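PDB 3SGH: SusD homolog from Bacteroides thetaiotaomicron, which probably binds sugars at the outer membrane as a SusD-like lipoprotein of a glycan-uptake system. Local coordinates for residues 95-99 with 100-104; 264-267 with 268-272; 60-63 with 64-67; 459-462 with 463-467; 377-380 with 381-384. All coordinates share one frame; numbering follows the deposited sequence.

All five contacts are local, each made within eight to ten consecutive residues, and all belong to the SusD-like fold of the chain. Along the chain they run in the order contact 3, contact 1, contact 2, contact 5, contact 4. Contact 1 turns helix 87-95 into helix 100-120, contact 2 builds the short helix 267-270, and contact 4 opens helix 461-466; contacts 3 and 5 shape loops. None touches another. Contacts 2 and 5 approach to about 9 Å between nearest atoms, as do contacts 3 and 5, whereas the centres of contacts 1 and 5 stand about 56 Å apart. Turns and caps thus redirect the chain at widely separated points of this mainly helical protein.

Contact 1 of 5, residues 95-99 with 100-104; sequences TEKKG and VIYAM
Tyr-102 and Lys-97 make the dense part of this helix-to-helix turn. CA of Lys-97 sits over the centre of the tyrosine ring, 3.5 Å from its centroid and only 11° off the ring normal, a CH-pi contact made by the backbone itself. The lysine chain then runs beside the ring in the same direction, and its CG lies 3.7 Å from Tyr-102 OH. Tyr-102 holds CG anti to its own N (chi1 179°), which swings the ring back from the new helix over the turn. Thr-95 crosses it at about a right angle and brings OG1 to 3.3 Å from Tyr-102 CB; that hydroxyl is bonded to Val-91 O in the preceding helix, while Tyr-102 OH bonds Glu-92.

The other side is looser and wet. A water takes the N-H of Tyr-102 and donates to Lys-98 O at 2.7 Å, bridging the Lys-98 carbonyl and the Tyr-102 amide. Glu-96 and Lys-98 are exposed, and Lys-98 NZ folds back to Glu-96 O at 2.8 Å.

Glu-96 ends helix 87-95 in a Schellman motif, a type I' turn spans Thr-95 to Lys-98, and Gly-99 is the N-cap of helix 100-120. Its O accepts from Ala-103 N at 3.0 Å, and its backbone angles would jam any CB against the preceding carbonyl, hence glycine. The chemistry implies a division of labour: an aromatic face shields the bend, while water and a lysine ammonium satisfy carbonyls on its outer side.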
loop_
_atom_site.group_PDB
_atom_site.type_symbol
_atom_site.label_atom_id
_atom_site.label_comp_id
_atom_site.label_asym_id
_atom_site.label_seq_id
_atom_site.Cartn_x
_atom_site.Cartn_y
_atom_site.Cartn_z
ATOM N N THR A 95 -17.588 14.530 -20.212
ATOM C CA THR A 95 -18.746 14.315 -19.341
ATOM C C THR A 95 -19.347 15.612 -18.763
ATOM O O THR A 95 -20.405 15.564 -18.109
ATOM C CB THR A 95 -18.386 13.381 -18.124
ATOM O OG1 THR A 95 -17.357 14.002 -17.320
ATOM C CG2 THR A 95 -17.975 11.975 -18.617
ATOM N N GLU A 96 -18.666 16.738 -18.978
ATOM C CA GLU A 96 -19.020 18.020 -18.391
ATOM C C GLU A 96 -19.201 17.890 -16.873
ATOM O O GLU A 96 -20.149 18.454 -16.299
ATOM C CB GLU A 96 -20.277 18.599 -19.086
ATOM C CG GLU A 96 -20.135 18.585 -20.627
ATOM C CD GLU A 96 -21.303 19.183 -21.388
ATOM O OE1 GLU A 96 -22.369 19.423 -20.781
ATOM O OE2 GLU A 96 -21.152 19.373 -22.621
ATOM N N LYS A 97 -18.294 17.151 -16.228
ATOM C CA LYS A 97 -18.259 17.053 -14.760
ATOM C C LYS A 97 -19.542 16.495 -14.167
ATOM O O LYS A 97 -19.942 16.861 -13.056
ATOM C CB LYS A 97 -17.937 18.406 -14.102
ATOM C CG LYS A 97 -16.534 18.906 -14.410
ATOM C CD LYS A 97 -16.355 20.326 -13.907
ATOM C CE LYS A 97 -15.033 20.894 -14.338
ATOM N NZ LYS A 97 -14.545 21.794 -13.278
ATOM N N LYS A 98 -20.194 15.609 -14.904
ATOM C CA LYS A 98 -21.399 14.971 -14.407
ATOM C C LYS A 98 -21.409 13.481 -14.688
ATOM O O LYS A 98 -20.935 13.035 -15.714
ATOM C CB LYS A 98 -22.645 15.596 -15.082
ATOM C CG LYS A 98 -22.997 17.018 -14.587
ATOM C CD LYS A 98 -24.025 17.731 -15.500
ATOM C CE LYS A 98 -23.405 18.384 -16.778
ATOM N NZ LYS A 98 -22.650 19.703 -16.554
ATOM N N GLY A 99 -22.039 12.709 -13.818
ATOM C CA GLY A 99 -22.344 11.320 -14.181
ATOM C C GLY A 99 -21.348 10.331 -13.587
ATOM O O GLY A 99 -20.310 10.720 -13.065
ATOM N N VAL A 100 -21.700 9.050 -13.691
ATOM C CA VAL A 100 -20.913 7.945 -13.087
ATOM C C VAL A 100 -19.511 7.836 -13.693
ATOM O O VAL A 100 -18.560 7.498 -12.987
ATOM C CB VAL A 100 -21.696 6.644 -13.219
ATOM C CG1 VAL A 100 -20.808 5.415 -12.903
ATOM C CG2 VAL A 100 -22.925 6.677 -12.291
ATOM N N ILE A 101 -19.338 8.164 -14.963
ATOM C CA ILE A 101 -18.019 8.006 -15.598
ATOM C C ILE A 101 -17.106 9.102 -15.048
ATOM O O ILE A 101 -15.951 8.829 -14.759
ATOM C CB ILE A 101 -18.082 8.010 -17.151
ATOM C CG1 ILE A 101 -19.017 6.877 -17.616
ATOM C CG2 ILE A 101 -16.689 7.921 -17.771
ATOM C CD1 ILE A 101 -18.704 5.474 -17.049
ATOM N N TYR A 102 -17.635 10.313 -14.822
ATOM C CA TYR A 102 -16.855 11.358 -14.205
ATOM C C TYR A 102 -16.516 11.012 -12.764
ATOM O O TYR A 102 -15.383 11.217 -12.329
ATOM C CB TYR A 102 -17.583 12.696 -14.260
ATOM C CG TYR A 102 -16.826 13.796 -13.610
ATOM C CD1 TYR A 102 -15.594 14.206 -14.114
ATOM C CD2 TYR A 102 -17.341 14.469 -12.491
ATOM C CE1 TYR A 102 -14.887 15.238 -13.522
ATOM C CE2 TYR A 102 -16.626 15.519 -11.904
ATOM C CZ TYR A 102 -15.411 15.896 -12.445
ATOM O OH TYR A 102 -14.684 16.941 -11.877
ATOM N N ALA A 103 -17.503 10.507 -12.013
ATOM C CA ALA A 103 -17.281 10.055 -10.645
ATOM C C ALA A 103 -16.138 9.033 -10.625
ATOM O O ALA A 103 -15.240 9.105 -9.775
ATOM C CB ALA A 103 -18.546 9.451 -10.086
HETATM N N MSE A 104 -16.176 8.056 -11.536
HETATM C CA MSE A 104 -15.117 7.041 -11.567
HETATM C C MSE A 104 -13.759 7.623 -11.924
HETATM O O MSE A 104 -12.738 7.142 -11.446
HETATM C CB MSE A 104 -15.482 5.879 -12.498
HETATM C CG MSE A 104 -16.651 5.073 -11.982
HETATM SE SE MSE A 104 -16.308 4.186 -10.352
HETATM C CE MSE A 104 -14.475 3.588 -10.746
HETATM O O HOH W 1 -20.154 10.537 -16.524
#

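Contact 2 of 5, residues 264-267 with 268-272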
loop_
_atom_site.group_PDB
_atom_site.type_symbol
_atom_site.label_atom_id
_atom_site.label_comp_id
_atom_site.label_asym_id
_atom_site.label_seq_id
_atom_site.Cartn_x
_atom_site.Cartn_y
_atom_site.Cartn_z
ATOM N N ASP A 264 1.236 -19.262 11.390
ATOM C CA ASP A 264 0.066 -18.644 10.755
ATOM C C ASP A 264 -0.449 -19.512 9.623
ATOM O O ASP A 264 0.287 -19.786 8.666
ATOM C CB ASP A 264 0.433 -17.236 10.245
ATOM C CG ASP A 264 -0.769 -16.360 9.973
ATOM O OD1 ASP A 264 -1.708 -16.781 9.227
ATOM O OD2 ASP A 264 -0.793 -15.210 10.480
ATOM N N PRO A 265 -1.715 -19.909 9.704
ATOM C CA PRO A 265 -2.237 -20.796 8.670
ATOM C C PRO A 265 -2.407 -20.161 7.311
ATOM O O PRO A 265 -2.673 -20.865 6.342
ATOM C CB PRO A 265 -3.600 -21.242 9.208
ATOM C CG PRO A 265 -3.849 -20.531 10.436
ATOM C CD PRO A 265 -2.668 -19.694 10.811
ATOM N N ARG A 266 -2.271 -18.841 7.232
ATOM C CA ARG A 266 -2.267 -18.202 5.918
ATOM C C ARG A 266 -0.980 -18.404 5.138
ATOM O O ARG A 266 -0.955 -18.070 3.960
ATOM C CB ARG A 266 -2.569 -16.714 6.072
ATOM C CG ARG A 266 -4.026 -16.489 6.466
ATOM C CD ARG A 266 -4.225 -15.014 6.899
ATOM N NE ARG A 266 -3.573 -14.808 8.177
ATOM C CZ ARG A 266 -3.808 -13.769 8.975
ATOM N NH1 ARG A 266 -4.643 -12.781 8.600
ATOM N NH2 ARG A 266 -3.202 -13.719 10.144
ATOM N N ARG A 267 0.091 -18.906 5.766
ATOM C CA ARG A 267 1.356 -19.087 5.064
ATOM C C ARG A 267 1.239 -19.787 3.692
ATOM O O ARG A 267 1.729 -19.233 2.699
ATOM C CB ARG A 267 2.410 -19.740 5.953
ATOM C CG ARG A 267 2.967 -18.780 7.058
ATOM C CD ARG A 267 3.894 -19.529 8.017
ATOM N NE ARG A 267 3.153 -20.570 8.716
ATOM C CZ ARG A 267 3.695 -21.488 9.492
ATOM N NH1 ARG A 267 5.022 -21.527 9.657
ATOM N NH2 ARG A 267 2.928 -22.401 10.074
ATOM N N PRO A 268 0.582 -20.968 3.616
ATOM C CA PRO A 268 0.467 -21.644 2.323
ATOM C C PRO A 268 -0.375 -20.918 1.287
ATOM O O PRO A 268 -0.242 -21.213 0.075
ATOM C CB PRO A 268 -0.162 -23.004 2.661
ATOM C CG PRO A 268 -0.785 -22.834 3.992
ATOM C CD PRO A 268 0.123 -21.831 4.709
ATOM N N ALA A 269 -1.207 -19.961 1.735
ATOM C CA ALA A 269 -1.988 -19.132 0.806
ATOM C C ALA A 269 -1.189 -17.903 0.304
ATOM O O ALA A 269 -1.553 -17.269 -0.693
ATOM C CB ALA A 269 -3.243 -18.714 1.463
ATOM N N TYR A 270 -0.127 -17.573 1.021
ATOM C CA TYR A 270 0.681 -16.364 0.773
ATOM C C TYR A 270 2.000 -16.630 0.047
ATOM O O TYR A 270 2.427 -15.790 -0.744
ATOM C CB TYR A 270 1.011 -15.696 2.103
ATOM C CG TYR A 270 -0.068 -14.810 2.719
ATOM C CD1 TYR A 270 -1.412 -15.008 2.478
ATOM C CD2 TYR A 270 0.280 -13.782 3.615
ATOM C CE1 TYR A 270 -2.359 -14.189 3.064
ATOM C CE2 TYR A 270 -0.661 -12.991 4.212
ATOM C CZ TYR A 270 -1.980 -13.188 3.940
ATOM O OH TYR A 270 -2.895 -12.360 4.527
ATOM N N PHE A 271 2.607 -17.784 0.332
ATOM C CA PHE A 271 3.990 -18.080 -0.066
ATOM C C PHE A 271 4.136 -19.543 -0.540
ATOM O O PHE A 271 3.320 -20.413 -0.185
ATOM C CB PHE A 271 4.936 -17.929 1.133
ATOM C CG PHE A 271 4.756 -16.680 1.939
ATOM C CD1 PHE A 271 4.906 -15.444 1.350
ATOM C CD2 PHE A 271 4.482 -16.752 3.301
ATOM C CE1 PHE A 271 4.752 -14.300 2.103
ATOM C CE2 PHE A 271 4.307 -15.583 4.074
ATOM C CZ PHE A 271 4.439 -14.385 3.479
ATOM N N THR A 272 5.226 -19.828 -1.256
ATOM C CA THR A 272 5.666 -21.198 -1.495
ATOM C C THR A 272 6.778 -21.528 -0.524
ATOM O O THR A 272 7.544 -20.630 -0.157
ATOM C CB THR A 272 6.184 -21.378 -2.924
ATOM O OG1 THR A 272 7.313 -20.510 -3.149
ATOM C CG2 THR A 272 5.094 -21.069 -3.899
#
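The carbonyl O of Arg-267 is gripped by two amides of the next turn: Phe-271 N at 2.9 Å, nearly along the C=O axis, and Tyr-270 N at 3.0 Å, from above the carbonyl plane. Arg-266 O similarly takes Ala-269 N at 2.9 Å and, weakly, Tyr-270 N.

Side chains reinforce this helical turn. CB of Arg-266 lies over one face of the Tyr-270 ring, 4.2 Å from the centroid and displaced toward the rim, while its CD reaches Tyr-270 OH. The two chains run side by side, guanidinium and ring planes 47° apart. A bend at chi3 (-71°) turns the guanidinium back to Asp-264, which it meets side-on: NE to OD1 at 2.9 Å, NH2 to OD2 at the same length, both on syn lone pairs. The anti lone pair of OD1 takes Arg-266 N, the capping bond. Cut back to an alanine here, the turn would probably lose the side-on partner and countercharge of the Asp-264 carboxylate, and the methylene beside Tyr-270 OH. Further out, Arg-266 also bonds Ser-351 and Gln-413, and Tyr-270 OH bonds Ile-416 O, tying the turn to helices 340-354 and 403-417.

Pro-268 suits the first turn of a helix, where its missing N-H costs no bond. The whole is an Asx turn at Asp-264, with its capping bond, leading through a type I turn into helix 267-270.

Contact 3 of 5, residues 60-63 with 64-67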
loop_
_atom_site.group_PDB
_atom_site.type_symbol
_atom_site.label_atom_id
_atom_site.label_comp_id
_atom_site.label_asym_id
_atom_site.label_seq_id
_atom_site.Cartn_x
_atom_site.Cartn_y
_atom_site.Cartn_z
ATOM N N LYS A 60 24.796 -1.827 -3.713
ATOM C CA LYS A 60 23.907 -1.397 -2.638
ATOM C C LYS A 60 23.296 0.010 -2.833
ATOM O O LYS A 60 22.593 0.500 -1.950
ATOM C CB LYS A 60 24.636 -1.469 -1.302
ATOM C CG LYS A 60 25.021 -2.894 -0.969
ATOM C CD LYS A 60 25.619 -3.049 0.463
ATOM C CE LYS A 60 25.963 -4.499 0.775
ATOM N NZ LYS A 60 26.662 -4.607 2.058
ATOM N N ASN A 61 23.583 0.642 -3.970
ATOM C CA ASN A 61 22.957 1.941 -4.297
ATOM C C ASN A 61 21.635 1.696 -5.000
ATOM O O ASN A 61 21.448 1.974 -6.189
ATOM C CB ASN A 61 23.910 2.826 -5.090
ATOM C CG ASN A 61 25.013 3.353 -4.210
ATOM O OD1 ASN A 61 24.729 3.966 -3.183
ATOM N ND2 ASN A 61 26.276 3.044 -4.549
ATOM N N ILE A 62 20.709 1.221 -4.190
ATOM C CA ILE A 62 19.370 0.792 -4.628
ATOM C C ILE A 62 18.383 1.081 -3.530
ATOM O O ILE A 62 18.788 1.444 -2.401
ATOM C CB ILE A 62 19.323 -0.731 -5.024
ATOM C CG1 ILE A 62 19.749 -1.630 -3.864
ATOM C CG2 ILE A 62 20.177 -1.022 -6.320
ATOM C CD1 ILE A 62 19.751 -3.127 -4.176
ATOM N N PHE A 63 17.090 0.974 -3.827
ATOM C CA PHE A 63 16.053 1.298 -2.844
ATOM C C PHE A 63 16.257 0.571 -1.520
ATOM O O PHE A 63 15.997 1.124 -0.468
ATOM C CB PHE A 63 14.640 0.927 -3.380
ATOM C CG PHE A 63 13.908 2.063 -4.052
ATOM C CD1 PHE A 63 13.632 3.232 -3.367
ATOM C CD2 PHE A 63 13.486 1.953 -5.366
ATOM C CE1 PHE A 63 12.935 4.274 -3.977
ATOM C CE2 PHE A 63 12.776 2.976 -5.945
ATOM C CZ PHE A 63 12.523 4.139 -5.256
ATOM N N ALA A 64 16.680 -0.691 -1.580
ATOM C CA ALA A 64 16.670 -1.528 -0.354
ATOM C C ALA A 64 17.549 -0.965 0.727
ATOM O O ALA A 64 17.310 -1.230 1.906
ATOM C CB ALA A 64 17.073 -2.989 -0.663
ATOM N N TYR A 65 18.582 -0.210 0.325
ATOM C CA TYR A 65 19.485 0.441 1.290
ATOM C C TYR A 65 19.287 1.979 1.304
ATOM O O TYR A 65 20.163 2.753 1.748
ATOM C CB TYR A 65 20.943 0.077 0.982
ATOM C CG TYR A 65 21.240 -1.397 0.771
ATOM C CD1 TYR A 65 21.062 -1.994 -0.456
ATOM C CD2 TYR A 65 21.777 -2.189 1.803
ATOM C CE1 TYR A 65 21.411 -3.309 -0.681
ATOM C CE2 TYR A 65 22.093 -3.479 1.617
ATOM C CZ TYR A 65 21.923 -4.071 0.358
ATOM O OH TYR A 65 22.268 -5.389 0.107
ATOM N N TYR A 66 18.141 2.403 0.774
ATOM C CA TYR A 66 17.663 3.766 0.863
ATOM C C TYR A 66 18.438 4.715 -0.010
ATOM O O TYR A 66 18.492 5.864 0.290
ATOM C CB TYR A 66 17.698 4.276 2.315
ATOM C CG TYR A 66 17.206 3.283 3.361
ATOM C CD1 TYR A 66 16.092 2.475 3.153
ATOM C CD2 TYR A 66 17.889 3.139 4.555
ATOM C CE1 TYR A 66 15.690 1.553 4.127
ATOM C CE2 TYR A 66 17.481 2.226 5.522
ATOM C CZ TYR A 66 16.385 1.459 5.323
ATOM O OH TYR A 66 16.028 0.535 6.304
ATOM N N ASN A 67 19.032 4.224 -1.099
ATOM C CA ASN A 67 19.812 5.110 -1.952
ATOM C C ASN A 67 19.645 4.778 -3.446
ATOM O O ASN A 67 20.620 4.558 -4.186
ATOM C CB ASN A 67 21.280 5.073 -1.547
ATOM C CG ASN A 67 22.025 6.302 -1.971
ATOM O OD1 ASN A 67 21.575 7.414 -1.713
ATOM N ND2 ASN A 67 23.183 6.120 -2.629
#
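A short 3-10-like turn, entered through an inverse gamma turn centred on Asn-61, shapes this loop between strand 50-52 and helix 70-73. Ile-62 O is its anchor: Tyr-65 N (3.2 Å) and Asn-67 N (3.1 Å) reach it from opposite faces of its carbonyl plane, so one acceptor closes two nested turns, 62-65 and 62-67. Phe-63 O adds a bond from Tyr-66 N at 2.8 Å.

Around this backbone turn the Tyr-65 ring is held from two directions. Lys-60 lays its extended chain across one face; CG is 3.8 Å from the ring centroid, 20° off the normal and offset toward the rim, so the methylenes cover the aromatic surface while NZ goes on to Glu-442 and to Ala-290 O. A lysine fits here because it offers both a greasy stem and a charged end. Ile-62 comes instead to the ring's edge, in its plane, where CG1 meets CD1 of Tyr-65 at 3.7 Å; its chi1 of 58° puts CG1 between N and the carbonyl carbon, on the tyrosine side. Beyond the ring, Tyr-65 OH bonds Ser-289 O.

The two asparagines bridge the two sides of the turn. They lie side by side with amide planes 64° apart, and Asn-67 OD1 is bonded to Asn-445. From the same amide, ND2 gives its hydrogen to Asn-61 OD1 at 2.7 Å, approaching from above that carbonyl's plane.

Contact 4 of 5, residues 459-462 with 463-467; sequences FTRS and EYNNN
Tyr-464 leans back obliquely across Phe-459, bringing CE2 to 3.9 Å from Phe-459 CB while its OH lies near the plane of the phenylalanine ring, at the edge. The tyrosine's CG stands beside its own N (chi1 -79°), which directs the ring toward the start of the helix, with CD2 3.3 Å from Thr-460 O. Its hydroxyl bonds Asp-483. A glycine in place of Tyr-464 would probably open a gap beside Phe-459 and leave Asp-483 without this partner.

Thr-460 and Glu-463 also cross at a slant. Thr-460 OG1, set between its N and carbonyl carbon (chi1 68°), accepts Glu-463 N at 3.2 Å and touches CG of the same glutamate. The bent glutamate takes Asn-467 ND2 on OE1 at 3.0 Å, where Tyr-137 also bonds; water joins OE2 to Ser-462 OG. On the outer surface, Arg-461 CG packs on Asn-465 ND2 at 3.4 Å, guanidinium and amide planes 81° apart, and Arg-461 NE forms a salt bridge with Glu-70.

Threonine suits its place because its hydroxyl serves a first-turn amide that otherwise has only a weak bond, to Thr-460 O. With Tyr-464 N on that same carbonyl as the first i to i+4 bond, Thr-460 is a classic side-chain N-cap.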
loop_
_atom_site.group_PDB
_atom_site.type_symbol
_atom_site.label_atom_id
_atom_site.label_comp_id
_atom_site.label_asym_id
_atom_site.label_seq_id
_atom_site.Cartn_x
_atom_site.Cartn_y
_atom_site.Cartn_z
ATOM N N PHE A 459 11.369 14.323 -5.340
ATOM C CA PHE A 459 10.842 14.943 -6.553
ATOM C C PHE A 459 11.703 14.460 -7.755
ATOM O O PHE A 459 12.893 14.116 -7.605
ATOM C CB PHE A 459 10.866 16.474 -6.409
ATOM C CG PHE A 459 10.030 17.013 -5.250
ATOM C CD1 PHE A 459 8.817 16.454 -4.929
ATOM C CD2 PHE A 459 10.467 18.119 -4.551
ATOM C CE1 PHE A 459 8.022 17.000 -3.913
ATOM C CE2 PHE A 459 9.700 18.677 -3.543
ATOM C CZ PHE A 459 8.497 18.126 -3.215
ATOM N N THR A 460 11.104 14.422 -8.938
ATOM C CA THR A 460 11.764 13.829 -10.094
ATOM C C THR A 460 12.655 14.768 -10.895
ATOM O O THR A 460 12.466 15.998 -10.900
ATOM C CB THR A 460 10.728 13.284 -11.082
ATOM O OG1 THR A 460 10.017 14.397 -11.649
ATOM C CG2 THR A 460 9.766 12.273 -10.373
ATOM N N ARG A 461 13.610 14.177 -11.612
ATOM C CA ARG A 461 14.495 14.958 -12.458
ATOM C C ARG A 461 13.684 15.668 -13.520
ATOM O O ARG A 461 13.998 16.822 -13.861
ATOM C CB ARG A 461 15.630 14.130 -13.101
ATOM C CG ARG A 461 16.510 15.030 -14.064
ATOM C CD ARG A 461 17.864 14.455 -14.513
ATOM N NE ARG A 461 18.787 14.467 -13.381
ATOM C CZ ARG A 461 19.921 15.153 -13.284
ATOM N NH1 ARG A 461 20.410 15.928 -14.278
ATOM N NH2 ARG A 461 20.595 15.038 -12.147
ATOM N N SER A 462 12.648 15.012 -14.059
ATOM C CA SER A 462 11.872 15.649 -15.147
ATOM C C SER A 462 11.172 16.922 -14.651
ATOM O O SER A 462 10.992 17.894 -15.398
ATOM C CB SER A 462 10.901 14.645 -15.803
ATOM O OG SER A 462 9.791 14.406 -14.941
ATOM N N GLU A 463 10.806 16.940 -13.383
ATOM C CA GLU A 463 10.192 18.129 -12.799
ATOM C C GLU A 463 11.212 19.264 -12.555
ATOM O O GLU A 463 10.914 20.453 -12.789
ATOM C CB GLU A 463 9.426 17.767 -11.542
ATOM C CG GLU A 463 8.132 17.012 -11.884
ATOM C CD GLU A 463 7.067 17.967 -12.399
ATOM O OE1 GLU A 463 6.568 18.754 -11.584
ATOM O OE2 GLU A 463 6.743 17.948 -13.615
ATOM N N TYR A 464 12.390 18.910 -12.053
ATOM C CA TYR A 464 13.441 19.911 -11.932
ATOM C C TYR A 464 13.828 20.519 -13.302
ATOM O O TYR A 464 14.196 21.680 -13.398
ATOM C CB TYR A 464 14.673 19.342 -11.232
ATOM C CG TYR A 464 14.549 19.251 -9.716
ATOM C CD1 TYR A 464 14.759 20.378 -8.916
ATOM C CD2 TYR A 464 14.265 18.049 -9.097
ATOM C CE1 TYR A 464 14.658 20.304 -7.542
ATOM C CE2 TYR A 464 14.181 17.941 -7.716
ATOM C CZ TYR A 464 14.390 19.082 -6.935
ATOM O OH TYR A 464 14.318 19.019 -5.562
ATOM N N ASN A 465 13.725 19.713 -14.352
ATOM C CA ASN A 465 14.158 20.124 -15.677
ATOM C C ASN A 465 13.090 20.954 -16.400
ATOM O O ASN A 465 13.429 21.978 -16.953
ATOM C CB ASN A 465 14.533 18.862 -16.502
ATOM C CG ASN A 465 15.935 18.373 -16.218
ATOM O OD1 ASN A 465 16.752 19.085 -15.631
ATOM N ND2 ASN A 465 16.242 17.178 -16.697
ATOM N N ASN A 466 11.830 20.529 -16.322
ATOM C CA ASN A 466 10.714 21.133 -17.064
ATOM C C ASN A 466 9.698 21.922 -16.266
ATOM O O ASN A 466 8.834 22.594 -16.851
ATOM C CB ASN A 466 9.988 20.052 -17.848
ATOM C CG ASN A 466 10.927 19.307 -18.769
ATOM O OD1 ASN A 466 11.441 19.883 -19.730
ATOM N ND2 ASN A 466 11.171 18.053 -18.464
ATOM N N ASN A 467 9.761 21.826 -14.941
ATOM C CA ASN A 467 8.847 22.550 -14.080
ATOM C C ASN A 467 9.648 23.131 -12.906
ATOM O O ASN A 467 9.230 23.078 -11.743
ATOM C CB ASN A 467 7.747 21.604 -13.612
ATOM C CG ASN A 467 6.561 22.319 -12.959
ATOM O OD1 ASN A 467 6.352 23.524 -13.133
ATOM N ND2 ASN A 467 5.770 21.558 -12.205
HETATM O O HOH W 2 7.565 15.938 -15.274
#

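Contact 5 of 5, residues 377-380 with 381-384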
loop_
_atom_site.group_PDB
_atom_site.type_symbol
_atom_site.label_atom_id
_atom_site.label_comp_id
_atom_site.label_asym_id
_atom_site.label_seq_id
_atom_site.Cartn_x
_atom_site.Cartn_y
_atom_site.Cartn_z
ATOM N N ASN A 377 19.923 -19.404 6.679
ATOM C CA ASN A 377 20.819 -20.543 6.681
ATOM C C ASN A 377 20.787 -21.312 5.369
ATOM O O ASN A 377 21.508 -22.291 5.225
ATOM C CB ASN A 377 20.395 -21.525 7.792
ATOM C CG ASN A 377 20.664 -20.982 9.150
ATOM O OD1 ASN A 377 21.646 -20.222 9.365
ATOM N ND2 ASN A 377 19.764 -21.281 10.076
ATOM N N LEU A 378 19.955 -20.893 4.419
ATOM C CA LEU A 378 19.758 -21.698 3.206
ATOM C C LEU A 378 20.999 -21.693 2.322
ATOM O O LEU A 378 21.320 -22.713 1.680
ATOM C CB LEU A 378 18.525 -21.196 2.420
ATOM C CG LEU A 378 17.177 -21.220 3.145
ATOM C CD1 LEU A 378 16.099 -20.834 2.127
ATOM C CD2 LEU A 378 16.896 -22.587 3.808
ATOM N N ILE A 379 21.661 -20.545 2.267
ATOM C CA ILE A 379 22.896 -20.348 1.500
ATOM C C ILE A 379 23.983 -20.055 2.543
ATOM O O ILE A 379 23.764 -19.301 3.483
ATOM C CB ILE A 379 22.777 -19.152 0.518
ATOM C CG1 ILE A 379 21.688 -19.367 -0.557
ATOM C CG2 ILE A 379 24.134 -18.830 -0.151
ATOM C CD1 ILE A 379 22.078 -20.287 -1.699
ATOM N N ALA A 380 25.167 -20.638 2.356
ATOM C CA ALA A 380 26.262 -20.469 3.288
ATOM C C ALA A 380 26.750 -19.019 3.313
ATOM O O ALA A 380 26.733 -18.296 2.311
ATOM C CB ALA A 380 27.440 -21.429 2.939
ATOM N N GLY A 381 27.200 -18.606 4.477
ATOM C CA GLY A 381 27.789 -17.274 4.615
ATOM C C GLY A 381 26.755 -16.151 4.642
ATOM O O GLY A 381 27.092 -15.010 4.361
ATOM N N HIS A 382 25.501 -16.461 4.997
ATOM C CA HIS A 382 24.429 -15.455 4.989
ATOM C C HIS A 382 23.958 -15.042 6.383
ATOM O O HIS A 382 22.921 -14.352 6.501
ATOM C CB HIS A 382 23.201 -15.946 4.204
ATOM C CG HIS A 382 23.261 -15.691 2.727
ATOM N ND1 HIS A 382 22.135 -15.390 1.987
ATOM C CD2 HIS A 382 24.290 -15.740 1.839
ATOM C CE1 HIS A 382 22.477 -15.228 0.716
ATOM N NE2 HIS A 382 23.786 -15.391 0.605
ATOM N N THR A 383 24.643 -15.496 7.443
ATOM C CA THR A 383 24.158 -15.198 8.799
ATOM C C THR A 383 24.193 -13.719 9.176
ATOM O O THR A 383 23.570 -13.349 10.153
ATOM C CB THR A 383 24.837 -16.020 9.909
ATOM O OG1 THR A 383 26.189 -15.567 10.074
ATOM C CG2 THR A 383 24.760 -17.511 9.596
ATOM N N GLY A 384 24.870 -12.886 8.396
ATOM C CA GLY A 384 24.799 -11.437 8.548
ATOM C C GLY A 384 23.429 -10.863 8.182
ATOM O O GLY A 384 23.144 -9.695 8.482
HETATM O O HOH W 3 24.143 -18.746 6.157
#
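The backbone folds through a type II turn from Ile-379 to His-382, with Gly-381 at its third position. There phi is positive (76°) and a CB would clash with Ala-380 O, which explains the glycine. Instead of a direct bond closing the turn, a water spans it, donating to Ile-379 O at 2.8 Å and accepting from His-382 N at 2.9 Å.

Ile-379 and His-382 stand side by side, pointing the same way. Ile-379 CB is over the centre of the imidazole, 3.8 Å from its centroid and 7° off the normal, a CH-pi contact. A chi1 of -63° sets CG1 beside N and leaves the methyl CG2 anti to it, extending over the same face to 3.5 Å from NE2. A beta-branched residue suits this place because its CB and CG2 together make a broad apolar patch close to the backbone. ND1 bonds Asp-376, which fixes the ring's rotation, and Tyr-298 meets the ring at a steep angle. At the outer margin, Asn-377 OD1 merely touches Thr-383 CG2 at 4.1 Å.

This turn lies in the surface loop that follows helix 360-364 and precedes helix 403-417 in sequence. Its chemistry suggests that the turn is held largely by a covered imidazole and one bridging water, while the nearby aspartate would probably favour a proton on ND1.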